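ABC-type branched-chain amino acid transport systems periplasmic component-like protein (Thermomonospora curvata, PDB 4N03) probably serves as the substrate-binding component of an ABC transporter for fatty acids, holding palmitic acid in a leucine-binding-protein type of fold. Local coordinates at residues K189-A192 with E193-L197; A216-K220 with E221-A225; A280-P283 with M284-L288; S319-V322 with S323-K327. All blocks are in the same frame, centred on the assembly; numbering follows the deposited sequence.

All four contacts are local, each made within one run of chain, and they follow one another in sequence. Contacts 1 and 2 lie on the same side of the chain's centre, their centres 18 Å apart, and close the C-terminal ends of helix 179-195 and helix 212-220. Contact 4, in the middle of helix 309-330, is on the opposite side, with its centre 40 Å from that of contact 1 and 47 Å from that of contact 2. Contact 3 follows strand 275-279 and touches the bound palmitic acid; its centre is 22 Å from that of contact 4. The side chain of Ile320 in contact 4 remains about 8 Å from the ligand.

Contact 1: residues K189-A192 with E193-L197; sequences KYAA and EQLGL
Tyr190 and Gln194, one helical turn apart, meet through both an apolar and a polar contact. In the conformer described here, Gln194 CG sits over one face of the tyrosine ring, 4.0 Å from its centroid and shifted toward the rim, a CH-pi contact. The chain then bends at chi2 and carries the amide to the phenol, where Gln194 NE2 donates to Tyr190 OH over 3.0 Å. The hydroxyl lies close to the amide plane, while ring and amide planes are 87° apart, nearly perpendicular. Tyr398 meets the same ring, and Leu394 of helix 393-397 packs against both residues.

Other apolar contacts are smaller. Ala192 CB touches Leu197 CB at 3.8 Å, and Ala191 CB faces Leu195 CD1 at 4.4 Å. Leu195 and Leu197 continue onto Met160 and Val156 of helix 148-161.

The backbone bonds show where the helix stops. Glu193 N, Gln194 N and Leu195 N reach the carbonyls of Lys189, Tyr190 and Ala191. Ala192 O then takes two donors: a nearly straight bond from Leu197 N at 2.9 Å (175°), and a weak, bent one from Gly196 N. Gly196, the first residue past the helix, turns the chain with positive phi, a glycine at C' that ends the helix. This is the helix end of a beta-alpha-beta unit, where helix 179-195 hands over to strand 198-204 beside strand 170-176.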
loop_
_atom_site.group_PDB
_atom_site.type_symbol
_atom_site.label_atom_id
_atom_site.label_comp_id
_atom_site.label_asym_id
_atom_site.label_seq_id
_atom_site.Cartn_x
_atom_site.Cartn_y
_atom_site.Cartn_z
ATOM N N LYS A 189 -9.850 -17.194 2.087
ATOM C CA LYS A 189 -10.938 -18.105 2.440
ATOM C C LYS A 189 -12.016 -18.101 1.396
ATOM O O LYS A 189 -12.625 -19.168 1.128
ATOM C CB LYS A 189 -11.451 -17.763 3.807
ATOM C CG LYS A 189 -10.400 -18.070 4.866
ATOM C CD LYS A 189 -10.760 -17.508 6.200
ATOM C CE LYS A 189 -11.929 -18.262 6.764
ATOM N NZ LYS A 189 -12.001 -17.849 8.159
ATOM N N TYR A 190 -12.274 -16.957 0.763
ATOM C CA TYR A 190 -13.266 -16.918 -0.329
ATOM C C TYR A 190 -12.803 -17.766 -1.474
ATOM O O TYR A 190 -13.526 -18.613 -2.022
ATOM C CB TYR A 190 -13.516 -15.484 -0.753
ATOM C CG TYR A 190 -14.487 -15.395 -1.901
ATOM C CD1 TYR A 190 -15.862 -15.493 -1.675
ATOM C CD2 TYR A 190 -14.046 -15.244 -3.203
ATOM C CE1 TYR A 190 -16.741 -15.429 -2.699
ATOM C CE2 TYR A 190 -14.977 -15.157 -4.237
ATOM C CZ TYR A 190 -16.349 -15.247 -3.968
ATOM O OH TYR A 190 -17.268 -15.147 -4.978
ATOM N N ALA A 191 -11.560 -17.525 -1.895
ATOM C CA ALA A 191 -10.997 -18.295 -2.963
ATOM C C ALA A 191 -11.006 -19.800 -2.646
ATOM O O ALA A 191 -11.320 -20.638 -3.491
ATOM C CB ALA A 191 -9.605 -17.815 -3.310
ATOM N N ALA A 192 -10.638 -20.137 -1.430
ATOM C CA ALA A 192 -10.579 -21.552 -1.027
ATOM C C ALA A 192 -11.973 -22.211 -1.065
ATOM O O ALA A 192 -12.105 -23.310 -1.532
ATOM C CB ALA A 192 -9.994 -21.680 0.357
ATOM N N GLU A 193 -12.964 -21.486 -0.615
ATOM C CA GLU A 193 -14.328 -22.019 -0.698
ATOM C C GLU A 193 -14.759 -22.236 -2.133
ATOM O O GLU A 193 -15.389 -23.270 -2.476
ATOM C CB GLU A 193 -15.326 -21.084 0.048
ATOM C CG GLU A 193 -16.751 -21.588 0.224
ATOM C CD GLU A 193 -16.798 -22.832 1.070
ATOM O OE1 GLU A 193 -16.335 -22.815 2.238
ATOM O OE2 GLU A 193 -17.304 -23.843 0.565
ATOM N N GLN A 194 -14.458 -21.270 -2.989
ATOM C CA GLN A 194 -14.886 -21.350 -4.366
ATOM C C GLN A 194 -14.150 -22.418 -5.156
ATOM O O GLN A 194 -14.722 -23.034 -6.024
ATOM C CB GLN A 194 -14.759 -19.978 -5.044
ATOM C CG GLN A 194 -15.745 -18.940 -4.551
ATOM C CD GLN A 194 -17.122 -19.154 -5.161
ATOM O OE1 GLN A 194 -17.485 -20.256 -5.545
ATOM N NE2 GLN A 194 -17.865 -18.120 -5.281
ATOM N N LEU A 195 -12.855 -22.607 -4.861
ATOM C CA LEU A 195 -11.960 -23.482 -5.593
ATOM C C LEU A 195 -11.790 -24.847 -4.994
ATOM O O LEU A 195 -11.114 -25.671 -5.611
ATOM C CB LEU A 195 -10.602 -22.825 -5.764
ATOM C CG LEU A 195 -10.589 -21.513 -6.576
ATOM C CD1 LEU A 195 -9.247 -20.816 -6.484
ATOM C CD2 LEU A 195 -10.983 -21.744 -8.028
ATOM N N GLY A 196 -12.357 -25.107 -3.814
ATOM C CA GLY A 196 -12.217 -26.432 -3.227
ATOM C C GLY A 196 -10.907 -26.677 -2.520
ATOM O O GLY A 196 -10.386 -27.772 -2.582
ATOM N N LEU A 197 -10.454 -25.668 -1.779
ATOM C CA LEU A 197 -9.202 -25.711 -1.022
ATOM C C LEU A 197 -9.491 -25.626 0.458
ATOM O O LEU A 197 -10.518 -25.085 0.855
ATOM C CB LEU A 197 -8.242 -24.589 -1.404
ATOM C CG LEU A 197 -7.979 -24.435 -2.913
ATOM C CD1 LEU A 197 -7.347 -23.103 -3.200
ATOM C CD2 LEU A 197 -7.020 -25.514 -3.379
#

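Contact 2: residues A216-K220 with E221-A225; sequences AALAK and EKVDA
Leu218 and Val223 meet across the end of helix 212-220, both through their backbones and through their methyl groups. Val223 N points back to Leu218 O over 3.4 Å; the bond is straight (174°) but long and weak. Before it, two shorter bonds close the last turn. Glu221 N donates to Ala217 O at 3.0 Å in ordinary helical fashion, whereas Lys222 N reaches Ala219 O at 3.0 Å from above the carbonyl plane, away from the lone pairs. Lys222 has positive phi (56°), and the result is a Schellman motif.

Both methyls of Val223 approach Leu218 O. With CG1 anti to its own carbonyl carbon (chi1 -57°), Val223 also presents them to the leucine side chain: CG1 and CG2 each lie 4.1 Å from Leu218 CD2. Leu218 passes on to Leu202, Val174 and Met247. An alanine in place of Val223 would probably open a gap beside Leu218 CD2 and leave that methyl without its packing partner on the loop.

The polar groups are paired further out. Glu221 bends at chi2, its CB and CG passing Ala217 O, and OE1 forms a salt bridge with Lys170. Asp224 OD2 accepts from the backbone N of Lys170, and Val223 O accepts from Gln249 NE2. The amides leaving the helix are therefore spent on its last carbonyls, while the acidic groups hold the start of strand 170-176, so that the turn into strand 225-229 is tied to that strand by polar bonds as well as by apolar packing.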
loop_
_atom_site.group_PDB
_atom_site.type_symbol
_atom_site.label_atom_id
_atom_site.label_comp_id
_atom_site.label_asym_id
_atom_site.label_seq_id
_atom_site.Cartn_x
_atom_site.Cartn_y
_atom_site.Cartn_z
ATOM N N ALA A 216 7.101 -24.551 11.635
ATOM C CA ALA A 216 6.870 -25.882 12.181
ATOM C C ALA A 216 5.386 -26.261 12.054
ATOM O O ALA A 216 5.038 -27.400 11.712
ATOM C CB ALA A 216 7.294 -25.959 13.654
ATOM N N ALA A 217 4.506 -25.308 12.351
ATOM C CA ALA A 217 3.082 -25.587 12.274
ATOM C C ALA A 217 2.637 -25.831 10.825
ATOM O O ALA A 217 1.845 -26.735 10.559
ATOM C CB ALA A 217 2.293 -24.448 12.890
ATOM N N LEU A 218 3.134 -25.018 9.884
ATOM C CA LEU A 218 2.845 -25.214 8.475
ATOM C C LEU A 218 3.265 -26.602 7.985
ATOM O O LEU A 218 2.559 -27.252 7.211
ATOM C CB LEU A 218 3.523 -24.125 7.635
ATOM C CG LEU A 218 2.958 -22.728 7.832
ATOM C CD1 LEU A 218 3.948 -21.712 7.346
ATOM C CD2 LEU A 218 1.648 -22.564 7.093
ATOM N N ALA A 219 4.439 -27.052 8.408
ATOM C CA ALA A 219 4.937 -28.350 8.036
ATOM C C ALA A 219 4.061 -29.449 8.655
ATOM O O ALA A 219 3.720 -30.425 7.987
ATOM C CB ALA A 219 6.376 -28.484 8.472
ATOM N N LYS A 220 3.710 -29.302 9.923
ATOM C CA LYS A 220 2.863 -30.305 10.580
ATOM C C LYS A 220 1.528 -30.473 9.882
ATOM O O LYS A 220 0.985 -31.594 9.762
ATOM C CB LYS A 220 2.654 -29.917 12.033
ATOM C CG LYS A 220 1.819 -30.895 12.825
ATOM C CD LYS A 220 1.864 -30.600 14.317
ATOM C CE LYS A 220 1.280 -31.761 15.119
ATOM N NZ LYS A 220 1.474 -31.526 16.577
ATOM N N GLU A 221 0.978 -29.367 9.417
ATOM C CA GLU A 221 -0.262 -29.368 8.668
ATOM C C GLU A 221 -0.146 -29.818 7.228
ATOM O O GLU A 221 -1.191 -29.973 6.532
ATOM C CB GLU A 221 -0.893 -28.004 8.743
ATOM C CG GLU A 221 -1.575 -27.724 10.036
ATOM C CD GLU A 221 -2.950 -28.393 10.161
ATOM O OE1 GLU A 221 -3.722 -28.554 9.188
ATOM O OE2 GLU A 221 -3.282 -28.691 11.274
ATOM N N LYS A 222 1.062 -30.012 6.742
ATOM C CA LYS A 222 1.292 -30.480 5.396
ATOM C C LYS A 222 0.620 -29.565 4.374
ATOM O O LYS A 222 -0.063 -29.992 3.449
ATOM C CB LYS A 222 0.869 -31.934 5.242
ATOM C CG LYS A 222 1.566 -32.886 6.205
ATOM C CD LYS A 222 1.116 -34.333 5.985
ATOM C CE LYS A 222 1.914 -35.302 6.842
ATOM N NZ LYS A 222 1.712 -36.735 6.470
ATOM N N VAL A 223 0.825 -28.268 4.519
ATOM C CA VAL A 223 0.225 -27.339 3.573
ATOM C C VAL A 223 0.871 -27.492 2.189
ATOM O O VAL A 223 2.001 -27.970 2.056
ATOM C CB VAL A 223 0.331 -25.870 4.059
ATOM C CG1 VAL A 223 -0.319 -25.704 5.419
ATOM C CG2 VAL A 223 1.767 -25.358 4.063
ATOM N N ASP A 224 0.175 -27.057 1.165
ATOM C CA ASP A 224 0.649 -27.061 -0.199
ATOM C C ASP A 224 1.140 -25.713 -0.682
ATOM O O ASP A 224 1.853 -25.663 -1.680
ATOM C CB ASP A 224 -0.459 -27.578 -1.081
ATOM C CG ASP A 224 -0.885 -28.966 -0.660
ATOM O OD1 ASP A 224 -0.074 -29.906 -0.866
ATOM O OD2 ASP A 224 -2.007 -29.143 -0.112
ATOM N N ALA A 225 0.750 -24.655 -0.004
ATOM C CA ALA A 225 1.205 -23.318 -0.337
ATOM C C ALA A 225 1.149 -22.527 0.921
ATOM O O ALA A 225 0.346 -22.795 1.818
ATOM C CB ALA A 225 0.319 -22.676 -1.417
#

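Contact 3: residues A280-P283 with M284-L288; sequences AGAP and MSADL. With PLM (palmitic acid), chain B.
Pro283 and Ala286 close a type I beta turn, with Ala286 N donating to Pro283 O at 3.1 Å. The bond is fairly straight at the hydrogen (166°), but the donor stands above the carbonyl plane. Ala282, just before the turn, brings its CB against Ala286 CB, methyl to methyl, at 4.1 Å, and Ala286 CB also approaches Pro283 CD.

At the corner, Ser285 OG lies 3.7 Å from Pro283 CG. Its torsion sets OG between backbone N and carbonyl carbon (chi1 62°), and the hydroxyl is bonded to Ala383 O. Strand 383-390 backs the turn, with Ile385 touching both Pro283 and Ala286. Met284, present as selenomethionine, leaves from the turn's other corner; in the conformer described it is bent at chi2 and chi3 and packs among Val311 and Val312 of helix 309-330 and Ile291 and Leu294 of helix 289-301.

Ahead of the turn the chain runs past the palmitic acid, whose head group is hydrogen-bonded to Tyr84, Ser109 and Tyr148. Ala280 CB comes within 4.2 Å of the terminal methyl, PLM CG. Gly281 N, hydrogen-bonded to Thr279 OG1, is 3.8 Å from PLM CE.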
loop_
_atom_site.group_PDB
_atom_site.type_symbol
_atom_site.label_atom_id
_atom_site.label_comp_id
_atom_site.label_asym_id
_atom_site.label_seq_id
_atom_site.Cartn_x
_atom_site.Cartn_y
_atom_site.Cartn_z
ATOM N N ALA A 280 -1.141 -4.556 -6.388
ATOM C CA ALA A 280 -1.694 -3.718 -7.431
ATOM C C ALA A 280 -0.660 -2.748 -8.021
ATOM O O ALA A 280 -0.931 -2.122 -9.023
ATOM C CB ALA A 280 -2.850 -2.887 -6.899
ATOM N N GLY A 281 0.492 -2.587 -7.350
ATOM C CA GLY A 281 1.511 -1.635 -7.773
ATOM C C GLY A 281 2.590 -2.242 -8.643
ATOM O O GLY A 281 3.061 -3.337 -8.395
ATOM N N ALA A 282 2.974 -1.493 -9.667
ATOM C CA ALA A 282 4.058 -1.927 -10.514
ATOM C C ALA A 282 5.400 -1.738 -9.776
ATOM O O ALA A 282 5.555 -0.769 -9.021
ATOM C CB ALA A 282 4.085 -1.110 -11.776
ATOM N N PRO A 283 6.329 -2.668 -9.982
ATOM C CA PRO A 283 7.649 -2.464 -9.437
ATOM C C PRO A 283 8.468 -1.457 -10.300
ATOM O O PRO A 283 8.082 -1.120 -11.415
ATOM C CB PRO A 283 8.238 -3.862 -9.489
ATOM C CG PRO A 283 7.637 -4.460 -10.707
ATOM C CD PRO A 283 6.248 -3.884 -10.762
HETATM N N MSE A 284 9.626 -1.033 -9.790
HETATM C CA MSE A 284 10.502 -0.024 -10.455
HETATM C C MSE A 284 11.139 -0.533 -11.720
HETATM O O MSE A 284 11.759 0.243 -12.435
HETATM C CB MSE A 284 11.488 0.505 -9.432
HETATM C CG MSE A 284 10.749 1.210 -8.300
HETATM SE SE MSE A 284 11.092 3.109 -8.191
HETATM C CE MSE A 284 10.624 3.608 -10.009
ATOM N N SER A 285 11.060 -1.817 -11.993
ATOM C CA SER A 285 11.558 -2.443 -13.206
ATOM C C SER A 285 10.561 -2.490 -14.337
ATOM O O SER A 285 10.883 -2.909 -15.435
ATOM C CB SER A 285 12.026 -3.839 -12.879
ATOM O OG SER A 285 10.921 -4.586 -12.408
ATOM N N ALA A 286 9.315 -2.077 -14.090
ATOM C CA ALA A 286 8.321 -2.134 -15.155
ATOM C C ALA A 286 8.705 -1.227 -16.330
ATOM O O ALA A 286 9.198 -0.122 -16.134
ATOM C CB ALA A 286 6.972 -1.719 -14.627
ATOM N N ASP A 287 8.331 -1.662 -17.516
ATOM C CA ASP A 287 8.694 -0.940 -18.748
ATOM C C ASP A 287 7.644 0.131 -19.023
ATOM O O ASP A 287 6.816 -0.008 -19.926
ATOM C CB ASP A 287 8.814 -1.920 -19.907
ATOM C CG ASP A 287 9.304 -1.269 -21.178
ATOM O OD1 ASP A 287 9.883 -0.168 -21.082
ATOM O OD2 ASP A 287 9.080 -1.867 -22.243
ATOM N N LEU A 288 7.678 1.185 -18.222
ATOM C CA LEU A 288 6.785 2.328 -18.350
ATOM C C LEU A 288 7.613 3.598 -18.274
ATOM O O LEU A 288 8.431 3.729 -17.396
ATOM C CB LEU A 288 5.762 2.317 -17.221
ATOM C CG LEU A 288 4.763 1.166 -17.164
ATOM C CD1 LEU A 288 3.979 1.224 -15.875
ATOM C CD2 LEU A 288 3.782 1.108 -18.315
HETATM C C1 PLM B . -1.046 -2.531 6.627
HETATM O O1 PLM B . -1.999 -2.413 5.812
HETATM O O2 PLM B . -1.119 -2.267 7.847
HETATM C C2 PLM B . 0.326 -2.846 6.078
HETATM C C3 PLM B . 0.947 -1.483 5.545
HETATM C C4 PLM B . 2.228 -1.678 4.768
HETATM C C5 PLM B . 2.838 -0.392 4.327
HETATM C C6 PLM B . 4.097 -0.443 3.436
HETATM C C7 PLM B . 3.705 -0.420 1.964
HETATM C C8 PLM B . 4.821 -0.657 0.984
HETATM C C9 PLM B . 4.499 -0.331 -0.462
HETATM C CA PLM B . 3.917 -1.503 -1.287
HETATM C CB PLM B . 3.360 -0.913 -2.644
HETATM C CC PLM B . 1.885 -1.346 -2.886
HETATM C CD PLM B . 1.114 -0.446 -3.828
HETATM C CE PLM B . -0.347 -0.796 -4.077
HETATM C CF PLM B . -1.144 0.454 -4.481
HETATM C CG PLM B . -1.093 0.788 -5.961
#

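Contact 4: residues S319-V322 with S323-K327; sequences SIVV and SALEK
This is a largely buried i to i+4 contact within helix 309-330, an alpha-helix packed between helix 47-66 and helix 336-343 in the periplasmic-binding-protein fold. Val321 and Leu325 form its apolar pair. Val321 CG2 faces Leu325 CD1 at 4.3 Å, and Leu325 CG lies closer still to the backbone, 3.2 Å from Val321 O. That placement follows from chi1 of -72°, which sets CG anti to its own carbonyl carbon and beside the backbone N, back along the preceding turn. Leu325 also touches Leu339 and Leu101, and Val321 meets Tyr61. Replacing Leu325 with an alanine would probably leave a gap between Val321 and Leu339 and remove the methyl that Val321 CG2 packs against.

One residue further on, Val322 and Glu326 pair differently. In the conformer described, the glutamate chain, extended beyond CG, runs back past Val322 O, so that OE2 comes 3.9 Å from Val322 CG1, a van der Waals contact of a carboxylate with a methyl. Val322 is backed by Tyr60 and Tyr61.

Regular backbone bonds run beneath: Ser323, Ala324, Leu325 and Glu326 donate to the carbonyls of Ser319, Ile320, Val321 and Val322, the shortest being Leu325 N to Val321 O at 2.8 Å.

On the partly exposed side, a water bridges the two serines, with Ser323 in one of its two conformers. It gives a weak bond to Ser319 O and lies 2.5 Å from Ser319 OG and 2.6 Å from Ser323 OG.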
loop_
_atom_site.group_PDB
_atom_site.type_symbol
_atom_site.label_atom_id
_atom_site.label_comp_id
_atom_site.label_asym_id
_atom_site.label_seq_id
_atom_site.Cartn_x
_atom_site.Cartn_y
_atom_site.Cartn_z
ATOM N N SER A 319 1.068 12.536 -6.426
ATOM C CA SER A 319 0.443 12.885 -7.693
ATOM C C SER A 319 -1.079 13.049 -7.499
ATOM O O SER A 319 -1.702 13.980 -8.011
ATOM C CB SER A 319 0.703 11.797 -8.711
ATOM O OG SER A 319 0.075 12.098 -9.933
ATOM N N ILE A 320 -1.714 12.141 -6.750
ATOM C CA ILE A 320 -3.158 12.193 -6.483
ATOM C C ILE A 320 -3.516 13.475 -5.751
ATOM O O ILE A 320 -4.460 14.191 -6.139
ATOM C CB ILE A 320 -3.629 10.952 -5.685
ATOM C CG1 ILE A 320 -3.535 9.699 -6.547
ATOM C CG2 ILE A 320 -5.072 11.173 -5.203
ATOM C CD1 ILE A 320 -3.651 8.416 -5.753
ATOM N N VAL A 321 -2.837 13.789 -4.647
ATOM C CA VAL A 321 -3.202 14.955 -3.890
ATOM C C VAL A 321 -2.962 16.249 -4.681
ATOM O O VAL A 321 -3.738 17.197 -4.617
ATOM C CB VAL A 321 -2.549 14.991 -2.485
ATOM C CG1 VAL A 321 -1.071 15.388 -2.526
ATOM C CG2 VAL A 321 -3.332 15.940 -1.599
ATOM N N VAL A 322 -1.871 16.308 -5.442
ATOM C CA VAL A 322 -1.555 17.505 -6.236
ATOM C C VAL A 322 -2.613 17.703 -7.336
ATOM O O VAL A 322 -3.027 18.828 -7.578
ATOM C CB VAL A 322 -0.098 17.499 -6.765
ATOM C CG1 VAL A 322 0.094 18.600 -7.754
ATOM C CG2 VAL A 322 0.864 17.598 -5.603
ATOM N N SER A 323 -3.017 16.634 -8.012
ATOM C CA SER A 323 -4.062 16.755 -9.024
ATOM C C SER A 323 -5.323 17.385 -8.396
ATOM O O SER A 323 -5.950 18.274 -8.965
ATOM C CB SER A 323 -4.411 15.383 -9.622
ATOM O OG SER A 323 -3.381 14.942 -10.497
ATOM N N ALA A 324 -5.700 16.911 -7.205
ATOM C CA ALA A 324 -6.876 17.423 -6.514
ATOM C C ALA A 324 -6.666 18.859 -6.083
ATOM O O ALA A 324 -7.547 19.693 -6.245
ATOM C CB ALA A 324 -7.241 16.549 -5.312
ATOM N N LEU A 325 -5.461 19.192 -5.601
ATOM C CA LEU A 325 -5.192 20.553 -5.186
ATOM C C LEU A 325 -5.278 21.533 -6.363
ATOM O O LEU A 325 -5.801 22.621 -6.226
ATOM C CB LEU A 325 -3.804 20.675 -4.540
ATOM C CG LEU A 325 -3.622 20.056 -3.143
ATOM C CD1 LEU A 325 -2.149 19.898 -2.810
ATOM C CD2 LEU A 325 -4.319 20.928 -2.110
ATOM N N GLU A 326 -4.776 21.115 -7.511
ATOM C CA GLU A 326 -4.817 21.964 -8.694
ATOM C C GLU A 326 -6.257 22.217 -9.155
ATOM O O GLU A 326 -6.599 23.363 -9.530
ATOM C CB GLU A 326 -4.000 21.342 -9.812
ATOM C CG GLU A 326 -2.502 21.416 -9.574
ATOM C CD GLU A 326 -1.708 20.663 -10.627
ATOM O OE1 GLU A 326 -2.284 19.798 -11.313
ATOM O OE2 GLU A 326 -0.505 20.962 -10.771
ATOM N N LYS A 327 -7.113 21.200 -9.123
ATOM C CA LYS A 327 -8.515 21.381 -9.513
ATOM C C LYS A 327 -9.231 22.255 -8.483
ATOM O O LYS A 327 -10.029 23.151 -8.820
ATOM C CB LYS A 327 -9.212 20.028 -9.646
ATOM C CG LYS A 327 -8.945 19.198 -10.905
ATOM C CD LYS A 327 -9.728 17.888 -10.817
ATOM C CE LYS A 327 -9.284 16.829 -11.801
ATOM N NZ LYS A 327 -8.114 16.088 -11.279
HETATM O O HOH W 1 -2.257 12.612 -10.759
#